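Local structure of beta-N-acetylglucosaminidase (Thermotoga maritima, 3WO8) at residues D58-L63 against F69-D74; P87-P90 against A94-K97; K207-E212 against E245-D250. The protein probably catalyses the hydrolysis of terminal non-reducing N-acetyl-D-hexosamine residues in N-acetyl-beta-D-hexosaminides, as a TIM-barrel glycosidase of family 3. One frame throughout, in Å; residues are numbered along the deposited sequence.

Contact 1. Residues D58-L63 against F69-D74; sequences DFMSFL and FLISSD
Leu63, on the last turn of helix 53-66, spreads its side chain between Phe69 and Ile71, so one residue touches two that flank a single strand position. Its CB starts the contact, 3.9 Å from Phe69 CE1, and CG follows beside the backbone N (chi1 -68°), which places the two methyl groups over different neighbours. CD2 settles over one face of the Phe69 ring as a CH-pi contact, 3.9 Å from the ring centroid and 14° off the normal. The other branch, CD1, goes to Ile71 and meets its CD1 tip to tip at 3.6 Å, while it also lies over one face of the Phe59 ring, toward its rim. Branching at CG is thus what lets leucine serve an aromatic face and an aliphatic tip at once. Phe69 CE1 also comes within 3.2 Å of the carbonyl oxygen Leu63 O.

Helix 53-66 links the neighbouring parallel strands 42-45 and 70-72, a beta-alpha-beta crossover of the TIM barrel, and this contact is part of the hydrophobic layer between helix and barrel wall. Ile43 of strand 42-45 touches Leu63, Phe69 and Phe59 in the same layer.

One turn earlier, Met60 bends at chi2 (-70°) and runs past Ile71 in the opposite direction. Its CE packs on Ile71 CG2 at 3.6 Å, and SD lies 4.0 Å from Ile71 CD1; the flexible, unbranched thioether can follow the contour of a rigid beta-branched residue. Ile71 suits a strand, and its two branches divide the work: CG2 takes the methionine methyl, whereas CD1 reaches both Leu63 and the sulfur. The side-chain amide of Asn120 bonds to the backbone here, OD1 accepting from Ile71 N and ND2 donating to Phe69 O.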
ATOM      1  N   ASP B  58       4.791   9.795  11.714  1.00 38.68           N
ATOM      2  CA  ASP B  58       5.080  10.606  12.894  1.00 36.29           C
ATOM      3  C   ASP B  58       3.839  10.747  13.718  1.00 35.82           C
ATOM      4  O   ASP B  58       3.919  10.808  14.921  1.00 35.19           O
ATOM      5  CB  ASP B  58       5.586  11.974  12.510  1.00 40.51           C
ATOM      6  CG  ASP B  58       6.428  12.597  13.591  1.00 41.18           C
ATOM      7  OD1 ASP B  58       7.256  11.849  14.161  1.00 41.23           O
ATOM      8  OD2 ASP B  58       6.279  13.821  13.847  1.00 37.50           O
ATOM      9  N   PHE B  59       2.681  10.743  13.076  1.00 35.14           N
ATOM     10  CA  PHE B  59       1.433  10.843  13.809  1.00 38.39           C
ATOM     11  C   PHE B  59       1.255   9.604  14.665  1.00 36.51           C
ATOM     12  O   PHE B  59       0.875   9.695  15.791  1.00 41.20           O
ATOM     13  CB  PHE B  59       0.257  11.066  12.830  1.00 42.17           C
ATOM     14  CG  PHE B  59      -1.008  11.643  13.452  1.00 43.14           C
ATOM     15  CD1 PHE B  59      -1.070  12.046  14.776  1.00 43.32           C
ATOM     16  CD2 PHE B  59      -2.142  11.773  12.674  1.00 43.79           C
ATOM     17  CE1 PHE B  59      -2.240  12.536  15.305  1.00 45.04           C
ATOM     18  CE2 PHE B  59      -3.304  12.287  13.177  1.00 44.24           C
ATOM     19  CZ  PHE B  59      -3.360  12.666  14.499  1.00 47.99           C
ATOM     20  N   MET B  60       1.559   8.433  14.141  1.00 38.71           N
ATOM     21  CA  MET B  60       1.342   7.187  14.901  1.00 35.01           C
ATOM     22  C   MET B  60       2.375   7.108  16.013  1.00 32.60           C
ATOM     23  O   MET B  60       2.106   6.639  17.095  1.00 31.53           O
ATOM     24  CB  MET B  60       1.491   5.965  13.976  1.00 35.22           C
ATOM     25  CG  MET B  60       0.354   5.765  12.990  1.00 36.06           C
ATOM     26  SD  MET B  60      -1.102   5.248  13.903  1.00 38.93           S
ATOM     27  CE  MET B  60      -2.220   4.851  12.577  1.00 41.49           C
ATOM     28  N   SER B  61       3.590   7.532  15.724  1.00 31.11           N
ATOM     29  CA  SER B  61       4.615   7.584  16.743  1.00 31.94           C
ATOM     30  C   SER B  61       4.225   8.491  17.907  1.00 37.13           C
ATOM     31  O   SER B  61       4.438   8.164  19.053  1.00 41.09           O
ATOM     32  CB  SER B  61       5.891   8.152  16.156  1.00 30.45           C
ATOM     33  OG  SER B  61       6.875   8.196  17.150  1.00 29.39           O
ATOM     34  N   PHE B  62       3.696   9.660  17.582  1.00 40.28           N
ATOM     35  CA  PHE B  62       3.145  10.576  18.562  1.00 42.00           C
ATOM     36  C   PHE B  62       1.996   9.930  19.345  1.00 42.06           C
ATOM     37  O   PHE B  62       1.994   9.990  20.572  1.00 45.02           O
ATOM     38  CB  PHE B  62       2.677  11.868  17.880  1.00 43.55           C
ATOM     39  CG  PHE B  62       1.906  12.773  18.775  1.00 46.53           C
ATOM     40  CD1 PHE B  62       2.567  13.609  19.667  1.00 48.09           C
ATOM     41  CD2 PHE B  62       0.516  12.778  18.747  1.00 47.36           C
ATOM     42  CE1 PHE B  62       1.865  14.456  20.510  1.00 45.20           C
ATOM     43  CE2 PHE B  62      -0.197  13.609  19.593  1.00 46.74           C
ATOM     44  CZ  PHE B  62       0.484  14.459  20.467  1.00 48.31           C
ATOM     45  N   LEU B  63       1.027   9.332  18.675  1.00 37.51           N
ATOM     46  CA  LEU B  63      -0.118   8.828  19.409  1.00 40.86           C
ATOM     47  C   LEU B  63       0.380   7.762  20.328  1.00 45.35           C
ATOM     48  O   LEU B  63      -0.134   7.541  21.441  1.00 50.27           O
ATOM     49  CB  LEU B  63      -1.157   8.243  18.492  1.00 41.18           C
ATOM     50  CG  LEU B  63      -1.810   9.305  17.634  1.00 44.73           C
ATOM     51  CD1 LEU B  63      -2.580   8.685  16.473  1.00 44.70           C
ATOM     52  CD2 LEU B  63      -2.728  10.165  18.495  1.00 47.41           C
ATOM     53  N   PHE B  69      -5.526   5.031  22.180  1.00 45.06           N
ATOM     54  CA  PHE B  69      -6.608   5.543  21.312  1.00 38.18           C
ATOM     55  C   PHE B  69      -7.268   4.521  20.425  1.00 36.63           C
ATOM     56  O   PHE B  69      -6.795   3.415  20.238  1.00 33.13           O
ATOM     57  CB  PHE B  69      -6.106   6.606  20.359  1.00 34.97           C
ATOM     58  CG  PHE B  69      -5.283   7.664  21.001  1.00 36.66           C
ATOM     59  CD1 PHE B  69      -3.948   7.443  21.270  1.00 37.86           C
ATOM     60  CD2 PHE B  69      -5.821   8.905  21.296  1.00 37.76           C
ATOM     61  CE1 PHE B  69      -3.157   8.442  21.849  1.00 39.71           C
ATOM     62  CE2 PHE B  69      -5.043   9.903  21.900  1.00 38.23           C
ATOM     63  CZ  PHE B  69      -3.702   9.673  22.171  1.00 36.35           C
ATOM     64  N   LEU B  70      -8.385   4.952  19.863  1.00 37.14           N
ATOM     65  CA  LEU B  70      -9.053   4.244  18.834  1.00 36.89           C
ATOM     66  C   LEU B  70      -8.731   4.971  17.568  1.00 37.91           C
ATOM     67  O   LEU B  70      -9.213   6.071  17.377  1.00 38.70           O
ATOM     68  CB  LEU B  70     -10.548   4.298  19.049  1.00 39.88           C
ATOM     69  CG  LEU B  70     -11.016   3.534  20.269  1.00 40.75           C
ATOM     70  CD1 LEU B  70     -12.527   3.549  20.306  1.00 41.00           C
ATOM     71  CD2 LEU B  70     -10.493   2.106  20.254  1.00 40.33           C
ATOM     72  N   ILE B  71      -7.916   4.337  16.713  1.00 38.05           N
ATOM     73  CA  ILE B  71      -7.377   4.922  15.486  1.00 32.52           C
ATOM     74  C   ILE B  71      -8.053   4.288  14.302  1.00 32.52           C
ATOM     75  O   ILE B  71      -7.972   3.067  14.097  1.00 33.74           O
ATOM     76  CB  ILE B  71      -5.858   4.750  15.424  1.00 33.83           C
ATOM     77  CG1 ILE B  71      -5.263   5.189  16.771  1.00 35.28           C
ATOM     78  CG2 ILE B  71      -5.277   5.647  14.335  1.00 35.00           C
ATOM     79  CD1 ILE B  71      -3.743   5.263  16.873  1.00 33.51           C
ATOM     80  N   SER B  72      -8.772   5.103  13.538  1.00 31.39           N
ATOM     81  CA  SER B  72      -9.616   4.554  12.492  1.00 32.79           C
ATOM     82  C   SER B  72      -9.451   5.321  11.184  1.00 33.18           C
ATOM     83  O   SER B  72      -8.700   6.313  11.157  1.00 34.29           O
ATOM     84  CB  SER B  72     -11.075   4.514  12.916  1.00 30.97           C
ATOM     85  OG  SER B  72     -11.876   4.020  11.842  1.00 35.31           O
ATOM     86  N   SER B  73     -10.138   4.831  10.135  1.00 28.65           N
ATOM     87  CA  SER B  73     -10.110   5.412   8.825  1.00 30.53           C
ATOM     88  C   SER B  73     -11.438   5.046   8.156  1.00 32.82           C
ATOM     89  O   SER B  73     -12.126   4.196   8.683  1.00 32.17           O
ATOM     90  CB  SER B  73      -8.965   4.814   8.020  1.00 33.37           C
ATOM     91  OG  SER B  73      -9.414   3.731   7.159  1.00 31.12           O
ATOM     92  N   ASP B  74     -11.762   5.678   7.017  1.00 32.58           N
ATOM     93  CA  ASP B  74     -12.955   5.383   6.242  1.00 36.09           C
ATOM     94  C   ASP B  74     -12.675   4.421   5.117  1.00 36.31           C
ATOM     95  O   ASP B  74     -13.322   4.453   4.084  1.00 39.98           O
ATOM     96  CB  ASP B  74     -13.526   6.642   5.622  1.00 42.22           C
ATOM     97  CG  ASP B  74     -13.994   7.618   6.641  1.00 48.87           C
ATOM     98  OD1 ASP B  74     -14.563   7.141   7.625  1.00 55.97           O
ATOM     99  OD2 ASP B  74     -13.787   8.851   6.473  1.00 53.22           O
TER

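Contact 2. Residues P87-P90 against A94-K97; sequences PSSP and AFGK
Between Pro90 and Ala94, whose CA atoms are 6.1 Å apart, the backbone has the i to i+4 spacing of an alpha-helical turn, but a water stands in for the direct bond. It donates to Pro90 O at 2.7 Å and accepts from Ala94 N at 3.1 Å, so both backbone groups find a partner at the start of helix 92-96.

The pyrrolidine ring of Pro90 lies against Ala94. The CB of Ala94 approaches Pro90 CB to 3.8 Å and is equally near CG; the single methyl of alanine fits against the rigid ring. Phe95 comes in from the next helical position at about a right angle to the proline, and its CE2 is 4.1 Å from Pro90 CD.

The same ring corner meets Ser89: OG sits at the edge of the Phe95 ring, in its plane, 3.3 Å from CE2, an approach in which the slightly positive ring hydrogens face the oxygen. Ser89 OG gets there by standing anti to the backbone N (chi1 159°), and it also bonds to Gly91 N. The chi1 of Phe95 is -95°, away from a staggered value, and the ring packs against Val102 and Thr103 of helix 100-117.

Pro87 and Pro90 also touch Val333 and Ser340 of the second subunit, which places this piece of chain at the dimer interface. The bond from Ser89 OG to the backbone NH two residues on is that of an ST turn, used here to lead the loop after strand 70-72 into a short helix.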
ATOM      1  N   PRO B  87      -5.061  -3.815  -0.477  1.00 28.76           N
ATOM      2  CA  PRO B  87      -5.425  -4.047  -1.841  1.00 26.42           C
ATOM      3  C   PRO B  87      -6.767  -3.477  -2.089  1.00 27.59           C
ATOM      4  O   PRO B  87      -7.655  -3.625  -1.284  1.00 34.65           O
ATOM      5  CB  PRO B  87      -5.479  -5.555  -1.929  1.00 28.57           C
ATOM      6  CG  PRO B  87      -4.398  -5.991  -0.998  1.00 29.22           C
ATOM      7  CD  PRO B  87      -4.437  -4.995   0.141  1.00 28.54           C
ATOM      8  N   SER B  88      -6.914  -2.812  -3.205  1.00 29.08           N
ATOM      9  CA  SER B  88      -8.176  -2.286  -3.617  1.00 29.45           C
ATOM     10  C   SER B  88      -9.167  -3.407  -3.814  1.00 29.65           C
ATOM     11  O   SER B  88      -8.790  -4.539  -3.996  1.00 31.48           O
ATOM     12  CB  SER B  88      -8.034  -1.418  -4.872  1.00 28.86           C
ATOM     13  OG  SER B  88      -9.299  -0.951  -5.333  1.00 33.15           O
ATOM     14  N   SER B  89     -10.439  -3.039  -3.743  1.00 33.62           N
ATOM     15  CA  SER B  89     -11.582  -3.937  -3.668  1.00 37.14           C
ATOM     16  C   SER B  89     -12.557  -3.429  -4.708  1.00 37.62           C
ATOM     17  O   SER B  89     -12.635  -2.246  -4.935  1.00 37.20           O
ATOM     18  CB  SER B  89     -12.222  -3.828  -2.269  1.00 41.55           C
ATOM     19  OG  SER B  89     -13.585  -4.285  -2.224  1.00 46.16           O
ATOM     20  N   PRO B  90     -13.315  -4.307  -5.352  1.00 34.38           N
ATOM     21  CA  PRO B  90     -14.308  -3.684  -6.182  1.00 34.66           C
ATOM     22  C   PRO B  90     -15.450  -3.029  -5.421  1.00 37.66           C
ATOM     23  O   PRO B  90     -16.199  -2.291  -6.049  1.00 39.40           O
ATOM     24  CB  PRO B  90     -14.802  -4.818  -7.059  1.00 36.51           C
ATOM     25  CG  PRO B  90     -14.518  -6.048  -6.271  1.00 38.54           C
ATOM     26  CD  PRO B  90     -13.282  -5.761  -5.484  1.00 36.67           C
ATOM     27  N   ALA B  94     -20.416  -5.393  -5.575  1.00 45.30           N
ATOM     28  CA  ALA B  94     -19.732  -6.525  -6.192  1.00 48.63           C
ATOM     29  C   ALA B  94     -19.648  -7.750  -5.262  1.00 44.08           C
ATOM     30  O   ALA B  94     -19.953  -8.855  -5.652  1.00 44.11           O
ATOM     31  CB  ALA B  94     -18.339  -6.103  -6.647  1.00 46.23           C
ATOM     32  N   PHE B  95     -19.217  -7.535  -4.040  1.00 43.45           N
ATOM     33  CA  PHE B  95     -19.051  -8.612  -3.094  1.00 48.86           C
ATOM     34  C   PHE B  95     -20.379  -9.268  -2.719  1.00 52.26           C
ATOM     35  O   PHE B  95     -20.411 -10.441  -2.322  1.00 54.26           O
ATOM     36  CB  PHE B  95     -18.373  -8.090  -1.813  1.00 51.98           C
ATOM     37  CG  PHE B  95     -16.879  -8.275  -1.792  1.00 51.59           C
ATOM     38  CD1 PHE B  95     -16.333  -9.488  -1.476  1.00 58.53           C
ATOM     39  CD2 PHE B  95     -16.033  -7.238  -2.059  1.00 56.11           C
ATOM     40  CE1 PHE B  95     -14.958  -9.672  -1.424  1.00 57.79           C
ATOM     41  CE2 PHE B  95     -14.665  -7.398  -2.003  1.00 55.25           C
ATOM     42  CZ  PHE B  95     -14.125  -8.619  -1.692  1.00 54.45           C
ATOM     43  N   GLY B  96     -21.455  -8.492  -2.801  1.00 49.94           N
ATOM     44  CA  GLY B  96     -22.793  -8.977  -2.537  1.00 52.33           C
ATOM     45  C   GLY B  96     -23.269 -10.049  -3.509  1.00 49.85           C
ATOM     46  O   GLY B  96     -24.185 -10.804  -3.210  1.00 53.80           O
ATOM     47  N   LYS B  97     -22.652 -10.137  -4.667  1.00 44.14           N
ATOM     48  CA  LYS B  97     -22.972 -11.219  -5.571  1.00 46.91           C
ATOM     49  C   LYS B  97     -21.965 -12.366  -5.429  1.00 46.22           C
ATOM     50  O   LYS B  97     -21.851 -13.217  -6.299  1.00 47.88           O
ATOM     51  CB  LYS B  97     -23.044 -10.700  -6.999  1.00 50.04           C
ATOM     52  CG  LYS B  97     -24.273  -9.845  -7.250  1.00 53.13           C
ATOM     53  CD  LYS B  97     -25.497 -10.680  -7.599  1.00 60.80           C
ATOM     54  CE  LYS B  97     -26.803  -9.903  -7.380  1.00 66.89           C
ATOM     55  NZ  LYS B  97     -27.920 -10.383  -8.248  1.00 68.95           N
TER
HETATM   56  O   HOH W   1     -18.804  -2.746  -5.720  1.00 38.13           O

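Contact 3. Residues K207-E212 against E245-D250; sequences KVLERE and EKIGFD
Leu209 and Phe249 are set aslant to each other: the leucine brings one methyl, CD2, obliquely against the phenyl ring, 3.3 Å from CD1 and 3.6 Å from CE1. Phe249 is in place to receive it because its CG stands anti to the backbone N (chi1 176°). A large apolar ring suits this buried place, where it meets Leu209, Val217 of strand 216-219 and Leu243 of helix 236-247 together; Val217 and Leu243 touch Leu209 too.

The second meeting is with Ile247, which offers its shorter branch: CG2 lies 4.2 Å from Leu209 CB. Leu209 is thus met at its root by an aliphatic branch and at one tip by an aromatic ring. Gly248 separates the two partners. Its positive phi (119°) turns the chain out of the helix, and a side chain at these angles would press against the carbonyl oxygen of Ile247, which suits glycine. Ile247 and Phe249, before and after it in sequence, both point toward Leu209.

At the outer side Lys207 NZ forms a salt bridge with Glu210 OE2 at 3.1 Å, approaching that oxygen nearly along the carboxylate C-O bond.

Helix 203-211 leads into strand 216-219 and helix 236-247 into the next barrel strand, 253-257; the contact joins their C-terminal ends, as neighbouring outer helices of a TIM barrel pack.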
ATOM      1  N   LYS B 207     -28.719  -8.845  12.935  1.00 50.54           N
ATOM      2  CA  LYS B 207     -27.915 -10.046  12.702  1.00 57.24           C
ATOM      3  C   LYS B 207     -26.473  -9.847  13.160  1.00 52.81           C
ATOM      4  O   LYS B 207     -25.979 -10.652  13.964  1.00 51.98           O
ATOM      5  CB  LYS B 207     -28.024 -10.559  11.260  1.00 61.84           C
ATOM      6  CG  LYS B 207     -29.094 -11.645  11.083  1.00 72.35           C
ATOM      7  CD  LYS B 207     -30.472 -11.304  11.701  1.00 76.94           C
ATOM      8  CE  LYS B 207     -31.428 -12.513  11.838  1.00 75.02           C
ATOM      9  NZ  LYS B 207     -31.786 -12.829  13.249  1.00 66.72           N
ATOM     10  N   VAL B 208     -25.821  -8.767  12.734  1.00 44.88           N
ATOM     11  CA  VAL B 208     -24.440  -8.534  13.189  1.00 44.89           C
ATOM     12  C   VAL B 208     -24.375  -8.364  14.691  1.00 44.97           C
ATOM     13  O   VAL B 208     -23.463  -8.886  15.346  1.00 44.77           O
ATOM     14  CB  VAL B 208     -23.768  -7.305  12.522  1.00 43.41           C
ATOM     15  CG1 VAL B 208     -22.371  -7.038  13.102  1.00 42.30           C
ATOM     16  CG2 VAL B 208     -23.672  -7.507  11.024  1.00 42.02           C
ATOM     17  N   LEU B 209     -25.337  -7.624  15.239  1.00 51.41           N
ATOM     18  CA  LEU B 209     -25.215  -7.115  16.618  1.00 50.67           C
ATOM     19  C   LEU B 209     -25.412  -8.175  17.693  1.00 51.43           C
ATOM     20  O   LEU B 209     -24.809  -8.082  18.757  1.00 46.41           O
ATOM     21  CB  LEU B 209     -26.130  -5.903  16.859  1.00 49.05           C
ATOM     22  CG  LEU B 209     -25.534  -4.572  16.409  1.00 48.41           C
ATOM     23  CD1 LEU B 209     -26.550  -3.456  16.511  1.00 46.07           C
ATOM     24  CD2 LEU B 209     -24.293  -4.229  17.227  1.00 49.35           C
ATOM     25  N   GLU B 210     -26.241  -9.175  17.413  1.00 55.96           N
ATOM     26  CA  GLU B 210     -26.435 -10.271  18.363  1.00 67.64           C
ATOM     27  C   GLU B 210     -25.471 -11.456  18.150  1.00 69.73           C
ATOM     28  O   GLU B 210     -25.435 -12.386  18.954  1.00 65.13           O
ATOM     29  CB  GLU B 210     -27.907 -10.705  18.381  1.00 77.45           C
ATOM     30  CG  GLU B 210     -28.412 -11.440  17.140  1.00 78.84           C
ATOM     31  CD  GLU B 210     -29.875 -11.117  16.815  1.00 82.02           C
ATOM     32  OE1 GLU B 210     -30.503 -10.257  17.501  1.00 64.47           O
ATOM     33  OE2 GLU B 210     -30.393 -11.718  15.842  1.00 90.29           O
ATOM     34  N   ARG B 211     -24.676 -11.393  17.087  1.00 72.31           N
ATOM     35  CA  ARG B 211     -23.592 -12.333  16.882  1.00 76.95           C
ATOM     36  C   ARG B 211     -22.229 -11.794  17.363  1.00 78.91           C
ATOM     37  O   ARG B 211     -21.374 -12.582  17.771  1.00 85.86           O
ATOM     38  CB  ARG B 211     -23.523 -12.739  15.407  1.00 82.97           C
ATOM     39  CG  ARG B 211     -24.673 -13.645  14.977  1.00 90.43           C
ATOM     40  CD  ARG B 211     -24.723 -13.884  13.467  1.00 93.53           C
ATOM     41  NE  ARG B 211     -23.504 -14.506  12.930  1.00100.02           N
ATOM     42  CZ  ARG B 211     -23.341 -14.916  11.665  1.00 98.55           C
ATOM     43  NH1 ARG B 211     -22.184 -15.465  11.286  1.00 96.58           N
ATOM     44  NH2 ARG B 211     -24.320 -14.781  10.768  1.00 86.14           N
ATOM     45  N   GLU B 212     -22.018 -10.479  17.331  1.00 69.69           N
ATOM     46  CA  GLU B 212     -20.675  -9.921  17.556  1.00 66.41           C
ATOM     47  C   GLU B 212     -20.758  -8.755  18.513  1.00 66.52           C
ATOM     48  O   GLU B 212     -20.963  -7.611  18.121  1.00 59.27           O
ATOM     49  CB  GLU B 212     -20.048  -9.413  16.250  1.00 70.13           C
ATOM     50  CG  GLU B 212     -20.491 -10.094  14.966  1.00 71.10           C
ATOM     51  CD  GLU B 212     -19.661 -11.300  14.643  1.00 81.15           C
ATOM     52  OE1 GLU B 212     -20.089 -12.042  13.728  1.00 88.84           O
ATOM     53  OE2 GLU B 212     -18.600 -11.496  15.299  1.00 77.27           O
ATOM     54  N   GLU B 245     -32.179  -1.395  24.066  1.00 48.17           N
ATOM     55  CA  GLU B 245     -33.188  -2.243  24.737  1.00 49.88           C
ATOM     56  C   GLU B 245     -33.725  -3.299  23.808  1.00 52.37           C
ATOM     57  O   GLU B 245     -33.553  -4.497  24.054  1.00 62.71           O
ATOM     58  CB  GLU B 245     -34.362  -1.420  25.319  1.00 47.68           C
ATOM     59  CG  GLU B 245     -33.900  -0.382  26.336  1.00 50.79           C
ATOM     60  CD  GLU B 245     -35.006   0.448  26.970  1.00 52.19           C
ATOM     61  OE1 GLU B 245     -36.072   0.689  26.356  1.00 57.13           O
ATOM     62  OE2 GLU B 245     -34.778   0.901  28.105  1.00 50.87           O
ATOM     63  N   LYS B 246     -34.391  -2.881  22.746  1.00 48.38           N
ATOM     64  CA  LYS B 246     -35.032  -3.852  21.890  1.00 50.02           C
ATOM     65  C   LYS B 246     -34.004  -4.839  21.311  1.00 55.20           C
ATOM     66  O   LYS B 246     -34.217  -6.040  21.361  1.00 56.88           O
ATOM     67  CB  LYS B 246     -35.827  -3.174  20.790  1.00 47.64           C
ATOM     68  CG  LYS B 246     -36.802  -4.107  20.129  1.00 47.51           C
ATOM     69  CD  LYS B 246     -37.536  -3.403  19.008  1.00 52.38           C
ATOM     70  CE  LYS B 246     -38.771  -4.167  18.557  1.00 56.01           C
ATOM     71  NZ  LYS B 246     -38.515  -5.637  18.410  1.00 58.74           N
ATOM     72  N   ILE B 247     -32.886  -4.336  20.793  1.00 60.33           N
ATOM     73  CA  ILE B 247     -31.879  -5.204  20.156  1.00 56.00           C
ATOM     74  C   ILE B 247     -30.986  -5.862  21.182  1.00 49.28           C
ATOM     75  O   ILE B 247     -30.668  -7.048  21.063  1.00 51.60           O
ATOM     76  CB  ILE B 247     -30.981  -4.428  19.173  1.00 55.90           C
ATOM     77  CG1 ILE B 247     -31.678  -4.313  17.823  1.00 59.67           C
ATOM     78  CG2 ILE B 247     -29.640  -5.141  18.994  1.00 52.91           C
ATOM     79  CD1 ILE B 247     -31.165  -3.171  16.971  1.00 62.38           C
ATOM     80  N   GLY B 248     -30.556  -5.075  22.153  1.00 43.31           N
ATOM     81  CA  GLY B 248     -29.740  -5.577  23.233  1.00 44.18           C
ATOM     82  C   GLY B 248     -28.368  -4.973  23.376  1.00 47.73           C
ATOM     83  O   GLY B 248     -27.635  -5.297  24.321  1.00 57.13           O
ATOM     84  N   PHE B 249     -28.029  -4.067  22.464  1.00 48.33           N
ATOM     85  CA  PHE B 249     -26.655  -3.675  22.257  1.00 43.33           C
ATOM     86  C   PHE B 249     -26.195  -2.709  23.317  1.00 42.87           C
ATOM     87  O   PHE B 249     -26.722  -1.617  23.391  1.00 44.65           O
ATOM     88  CB  PHE B 249     -26.508  -3.040  20.872  1.00 46.24           C
ATOM     89  CG  PHE B 249     -25.126  -2.519  20.603  1.00 46.04           C
ATOM     90  CD1 PHE B 249     -24.071  -3.395  20.448  1.00 44.70           C
ATOM     91  CD2 PHE B 249     -24.876  -1.158  20.569  1.00 45.84           C
ATOM     92  CE1 PHE B 249     -22.792  -2.935  20.255  1.00 47.63           C
ATOM     93  CE2 PHE B 249     -23.603  -0.687  20.385  1.00 46.79           C
ATOM     94  CZ  PHE B 249     -22.562  -1.575  20.208  1.00 50.58           C
ATOM     95  N   ASP B 250     -25.202  -3.093  24.115  1.00 43.36           N
ATOM     96  CA  ASP B 250     -24.673  -2.198  25.165  1.00 50.67           C
ATOM     97  C   ASP B 250     -23.242  -1.742  24.918  1.00 50.53           C
ATOM     98  O   ASP B 250     -22.585  -1.195  25.817  1.00 43.87           O
ATOM     99  CB  ASP B 250     -24.776  -2.837  26.552  1.00 61.48           C
ATOM    100  CG  ASP B 250     -23.892  -4.042  26.705  1.00 66.40           C
ATOM    101  OD1 ASP B 250     -23.581  -4.662  25.675  1.00 73.21           O
ATOM    102  OD2 ASP B 250     -23.529  -4.377  27.852  1.00 73.39           O
TER

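The three contacts follow one another along the chain and do not touch. Contact 1 ties helix 53-66 to strand 70-72; about 26 Å away, between centres, contact 2 continues the same run of chain beyond that strand and reaches the second subunit. Contact 3 lies about 28 Å from contact 1 and 26 Å from contact 2, again between centres, among outer helices on another part of the barrel. The nearest atoms of contact 1 and contact 2 are about 10 Å apart. In TIM barrels the active site lies at the C-terminal ends of the strands, the end toward which strand 70-72 of contact 1 runs.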